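Local coordinates for hypothetical protein (Bacteroides eggerthii, PDB 4JGL), which is of unknown function but has a streptavidin-like antiparallel beta fold carrying two extra alpha helices, at residues A64-N68 with K147-L151; I67-T71 with T109-T113. All blocks are in the same frame, centred on the assembly; numbering follows the deposited sequence.

Contact 1 of 2, residues A64-N68 with K147-L151; sequences AYGIN and KFEDL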
loop_
_atom_site.group_PDB
_atom_site.type_symbol
_atom_site.label_atom_id
_atom_site.label_comp_id
_atom_site.label_asym_id
_atom_site.label_seq_id
_atom_site.Cartn_x
_atom_site.Cartn_y
_atom_site.Cartn_z
ATOM N N ALA A 64 -0.987 -8.381 12.908
ATOM C CA ALA A 64 -0.464 -7.042 13.092
ATOM C C ALA A 64 -0.274 -6.453 11.703
ATOM O O ALA A 64 0.079 -7.171 10.764
ATOM C CB ALA A 64 0.843 -7.063 13.833
ATOM N N TYR A 65 -0.501 -5.155 11.582
ATOM C CA TYR A 65 -0.353 -4.494 10.288
ATOM C C TYR A 65 0.789 -3.496 10.313
ATOM O O TYR A 65 0.966 -2.741 11.286
ATOM C CB TYR A 65 -1.602 -3.751 9.878
ATOM C CG TYR A 65 -2.829 -4.598 9.717
ATOM C CD1 TYR A 65 -2.778 -5.837 9.137
ATOM C CD2 TYR A 65 -4.062 -4.111 10.095
ATOM C CE1 TYR A 65 -3.925 -6.640 8.995
ATOM C CE2 TYR A 65 -5.220 -4.877 9.925
ATOM C CZ TYR A 65 -5.124 -6.142 9.386
ATOM O OH TYR A 65 -6.245 -6.932 9.212
ATOM N N GLY A 66 1.562 -3.502 9.238
ATOM C CA GLY A 66 2.621 -2.532 9.022
ATOM C C GLY A 66 2.275 -1.763 7.763
ATOM O O GLY A 66 2.151 -2.346 6.694
ATOM N N ILE A 67 2.068 -0.472 7.909
ATOM C CA ILE A 67 1.601 0.354 6.814
ATOM C C ILE A 67 2.591 1.463 6.501
ATOM O O ILE A 67 2.859 2.346 7.323
ATOM C CB ILE A 67 0.221 0.951 7.098
ATOM C CG1 ILE A 67 -0.743 -0.154 7.543
ATOM C CG2 ILE A 67 -0.297 1.684 5.848
ATOM C CD1 ILE A 67 -2.086 0.345 7.956
ATOM N N ASN A 68 3.147 1.405 5.310
ATOM C CA ASN A 68 3.958 2.512 4.825
ATOM C C ASN A 68 3.059 3.568 4.179
ATOM O O ASN A 68 2.228 3.237 3.321
ATOM C CB ASN A 68 5.014 2.023 3.819
ATOM C CG ASN A 68 6.304 1.522 4.482
ATOM O OD1 ASN A 68 6.701 1.999 5.540
ATOM N ND2 ASN A 68 6.969 0.550 3.840
ATOM N N LYS A 147 -10.737 -3.297 3.189
ATOM C CA LYS A 147 -9.855 -3.553 4.326
ATOM C C LYS A 147 -9.269 -2.253 4.855
ATOM O O LYS A 147 -9.285 -1.990 6.054
ATOM C CB LYS A 147 -8.766 -4.543 3.929
ATOM C CG LYS A 147 -7.894 -5.019 5.061
ATOM C CD LYS A 147 -6.838 -5.988 4.518
ATOM C CE LYS A 147 -6.064 -6.703 5.599
ATOM N NZ LYS A 147 -6.870 -7.669 6.385
ATOM N N PHE A 148 -8.744 -1.420 3.975
ATOM C CA PHE A 148 -8.221 -0.139 4.404
ATOM C C PHE A 148 -9.316 0.755 5.005
ATOM O O PHE A 148 -9.101 1.417 6.026
ATOM C CB PHE A 148 -7.564 0.632 3.247
ATOM C CG PHE A 148 -6.130 0.243 2.981
ATOM C CD1 PHE A 148 -5.114 0.805 3.714
ATOM C CD2 PHE A 148 -5.803 -0.641 1.982
ATOM C CE1 PHE A 148 -3.794 0.480 3.453
ATOM C CE2 PHE A 148 -4.471 -0.986 1.735
ATOM C CZ PHE A 148 -3.479 -0.403 2.450
ATOM N N GLU A 149 -10.466 0.802 4.345
ATOM C CA GLU A 149 -11.502 1.732 4.774
ATOM C C GLU A 149 -12.098 1.314 6.117
ATOM O O GLU A 149 -12.428 2.164 6.952
ATOM C CB GLU A 149 -12.517 1.940 3.658
ATOM C CG GLU A 149 -11.827 2.693 2.517
ATOM C CD GLU A 149 -12.602 2.889 1.247
ATOM O OE1 GLU A 149 -13.674 2.265 1.064
ATOM O OE2 GLU A 149 -12.097 3.660 0.378
ATOM N N ASP A 150 -12.203 0.020 6.355
ATOM C CA ASP A 150 -12.631 -0.472 7.666
ATOM C C ASP A 150 -11.625 -0.099 8.751
ATOM O O ASP A 150 -12.003 0.313 9.852
ATOM C CB ASP A 150 -12.814 -1.985 7.631
ATOM C CG ASP A 150 -13.182 -2.557 8.951
ATOM O OD1 ASP A 150 -14.360 -2.409 9.317
ATOM O OD2 ASP A 150 -12.304 -3.155 9.616
ATOM N N LEU A 151 -10.337 -0.256 8.456
ATOM C CA LEU A 151 -9.298 0.091 9.391
ATOM C C LEU A 151 -9.334 1.600 9.719
ATOM O O LEU A 151 -9.268 1.988 10.888
ATOM C CB LEU A 151 -7.967 -0.402 8.824
ATOM C CG LEU A 151 -6.726 -0.211 9.655
ATOM C CD1 LEU A 151 -6.778 -1.075 10.899
ATOM C CD2 LEU A 151 -5.478 -0.500 8.786
#

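Contact 2 of 2, residues I67-T71 with T109-T113; sequences INIYT and TPSFT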
loop_
_atom_site.group_PDB
_atom_site.type_symbol
_atom_site.label_atom_id
_atom_site.label_comp_id
_atom_site.label_asym_id
_atom_site.label_seq_id
_atom_site.Cartn_x
_atom_site.Cartn_y
_atom_site.Cartn_z
ATOM N N ILE A 67 2.068 -0.472 7.909
ATOM C CA ILE A 67 1.601 0.354 6.814
ATOM C C ILE A 67 2.591 1.463 6.501
ATOM O O ILE A 67 2.859 2.346 7.323
ATOM C CB ILE A 67 0.221 0.951 7.098
ATOM C CG1 ILE A 67 -0.743 -0.154 7.543
ATOM C CG2 ILE A 67 -0.297 1.684 5.848
ATOM C CD1 ILE A 67 -2.086 0.345 7.956
ATOM N N ASN A 68 3.147 1.405 5.310
ATOM C CA ASN A 68 3.958 2.512 4.825
ATOM C C ASN A 68 3.059 3.568 4.179
ATOM O O ASN A 68 2.228 3.237 3.321
ATOM C CB ASN A 68 5.014 2.023 3.819
ATOM C CG ASN A 68 6.304 1.522 4.482
ATOM O OD1 ASN A 68 6.701 1.999 5.540
ATOM N ND2 ASN A 68 6.969 0.550 3.840
ATOM N N ILE A 69 3.226 4.812 4.615
ATOM C CA ILE A 69 2.592 5.964 3.982
ATOM C C ILE A 69 3.651 6.583 3.089
ATOM O O ILE A 69 4.676 7.104 3.568
ATOM C CB ILE A 69 2.114 7.005 4.995
ATOM C CG1 ILE A 69 1.075 6.422 5.953
ATOM C CG2 ILE A 69 1.506 8.200 4.240
ATOM C CD1 ILE A 69 0.803 7.331 7.162
ATOM N N TYR A 70 3.438 6.466 1.785
ATOM C CA TYR A 70 4.248 7.103 0.752
ATOM C C TYR A 70 3.524 8.346 0.286
ATOM O O TYR A 70 2.289 8.360 0.215
ATOM C CB TYR A 70 4.415 6.189 -0.480
ATOM C CG TYR A 70 5.286 4.969 -0.273
ATOM C CD1 TYR A 70 4.797 3.771 0.237
ATOM C CD2 TYR A 70 6.604 4.990 -0.664
ATOM C CE1 TYR A 70 5.644 2.674 0.382
ATOM C CE2 TYR A 70 7.424 3.922 -0.513
ATOM C CZ TYR A 70 6.965 2.766 0.024
ATOM O OH TYR A 70 7.822 1.675 0.157
ATOM N N THR A 71 4.291 9.350 -0.131
ATOM C CA THR A 71 3.734 10.404 -0.952
ATOM C C THR A 71 3.941 10.025 -2.413
ATOM O O THR A 71 4.882 9.306 -2.733
ATOM C CB THR A 71 4.381 11.760 -0.628
ATOM O OG1 THR A 71 5.791 11.676 -0.827
ATOM C CG2 THR A 71 4.076 12.158 0.803
ATOM N N THR A 109 13.963 2.337 3.301
ATOM C CA THR A 109 12.653 1.934 2.791
ATOM C C THR A 109 12.661 2.119 1.278
ATOM O O THR A 109 13.020 3.197 0.817
ATOM C CB THR A 109 11.532 2.778 3.405
ATOM O OG1 THR A 109 11.448 2.468 4.801
ATOM C CG2 THR A 109 10.168 2.467 2.771
ATOM N N PRO A 110 12.251 1.099 0.502
ATOM C CA PRO A 110 12.313 1.256 -0.946
ATOM C C PRO A 110 11.312 2.276 -1.479
ATOM O O PRO A 110 10.197 2.392 -0.952
ATOM C CB PRO A 110 11.942 -0.146 -1.470
ATOM C CG PRO A 110 11.286 -0.840 -0.401
ATOM C CD PRO A 110 11.828 -0.258 0.892
ATOM N N SER A 111 11.736 3.040 -2.487
ATOM C CA SER A 111 10.837 3.821 -3.306
ATOM C C SER A 111 10.234 2.906 -4.362
ATOM O O SER A 111 10.742 1.806 -4.622
ATOM C CB SER A 111 11.551 5.011 -3.942
ATOM O OG SER A 111 12.046 5.898 -2.954
ATOM N N PHE A 112 9.125 3.335 -4.935
ATOM C CA PHE A 112 8.520 2.587 -6.031
ATOM C C PHE A 112 8.180 3.519 -7.181
ATOM O O PHE A 112 7.700 4.634 -6.956
ATOM C CB PHE A 112 7.198 1.915 -5.591
ATOM C CG PHE A 112 7.374 0.735 -4.671
ATOM C CD1 PHE A 112 7.814 -0.468 -5.193
ATOM C CD2 PHE A 112 7.074 0.806 -3.323
ATOM C CE1 PHE A 112 7.966 -1.573 -4.378
ATOM C CE2 PHE A 112 7.249 -0.283 -2.507
ATOM C CZ PHE A 112 7.691 -1.467 -3.028
ATOM N N THR A 113 8.389 3.028 -8.390
ATOM C CA THR A 113 7.755 3.590 -9.588
ATOM C C THR A 113 6.876 2.490 -10.156
ATOM O O THR A 113 7.388 1.425 -10.542
ATOM C CB THR A 113 8.775 4.043 -10.631
ATOM O OG1 THR A 113 9.562 5.111 -10.077
ATOM C CG2 THR A 113 8.109 4.591 -11.915
HETATM O O HOH W 1 9.258 2.547 6.444
#

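Contact 1 of 2, residues A64-N68 with K147-L151
Helix 142-153, one of the two helices added to the streptavidin-like fold, lies across strand 64-75 and meets it through Tyr65 and Ile67 on the strand and Lys147, Phe148 and Leu151 on the helix. The local axes are nearly perpendicular, at 101°, and approach no closer than 12.7 Å, so long side chains must bridge the gap. Tyr65 and Lys147 approach from opposite directions, and Lys147 NZ donates a hydrogen bond to Tyr65 OH at 3.0 Å. The lysine chain runs extended from its backbone and bends only at its last torsion (chi4 68°), which turns the amine onto the phenol oxygen. Its CE also lies 4.0 Å from Tyr65 CE1, so the aliphatic end packs against the ring as well.

In this antiparallel sheet, residues two apart on a strand face the same way, and Tyr65 and Ile67 both direct their side chains to the helix. Lys147 and Leu151, one turn apart on that helix, face them. Leu151 and Ile67 meet tip to tip, with Leu151 CD2 3.6 Å from Ile67 CD1; both residues are modelled in two conformers, so this fit describes one of them. The same methyl, Leu151 CD2, is 4.1 Å from Tyr65 CD2 as the two side chains slide past each other. The other branch, Ile67 CG2, sits at the edge of the Phe148 ring, 4.4 Å from Phe148 CE1. Branched and aromatic residues suit this buried layer, which Met58 of strand 54-61 and Phe160 of helix 158-165 extend, while the amine of Lys147 also makes a cation-pi contact with Tyr45.

Contact 2 of 2, residues I67-T71 with T109-T113
Tyr70 and Phe112 meet as an offset edge-to-face pair, the edge of the phenylalanine directed at the face of the tyrosine. Their planes are inclined at 61° and the ring centroids lie 5.8 Å apart. The touching edge is the CD2-CE2 side of Phe112: CD2 comes within 3.9 Å of Tyr70 CZ, and CE2 reaches the phenol oxygen, Tyr70 OH, at 3.4 Å.

While Phe112 takes a face, the carbonyl of Pro110 comes to the edge of the tyrosine in the ring plane. Tyr70 OH donates to Pro110 O at 2.7 Å, with a C=O...donor angle of 159° and the donor in the carbonyl plane. Tyr70 is placed for both partners by its CG lying opposite the carbonyl carbon (chi1 -70°), and a tyrosine suits the site because it offers an aromatic face and a hydroxyl at full reach. A phenylalanine here would probably keep the ring pair but leave the Pro110 carbonyl without this donor and the loop before strand 112-116 less firmly held.

Beside the phenol, Thr109 turns its two branches to different tasks. Its methyl CG2 lies 3.6 Å from Tyr70 OH and also packs against the amide end of Asn68, whereas its hydroxyl shares a water with that asparagine. The water donates to Asn68 OD1 at 2.8 Å, in the modelled conformer of a side chain that has a second one.

Strands 64-75 and 112-116 are not paired with each other here: both are antiparallel neighbours of the long strand 78-92. Tyr70 rests on Cys81 of that strand and on Phe55 of strand 54-61, while Phe112 meets the ring of Phe114 and touches Val131.

Both contacts start from strand 64-75, and their centres are 15 Å apart; their segments overlap at Ile67 and Asn68, although Ile67 does its touching in contact 1 and Asn68 in contact 2. Along the chain the strand comes first, then 109-113, the partner in contact 2, and last 147-151, the partner in contact 1. The strand serves two directions: Tyr65 and Ile67 turn to helix 142-153, while Asn68 and Tyr70 turn to the entry of strand 112-116. Contact 1 thus joins an added helix to the curled antiparallel sheet and is the more buried, whereas contact 2 joins the strand to the loop leading into strand 112-116 and to that strand's first residue.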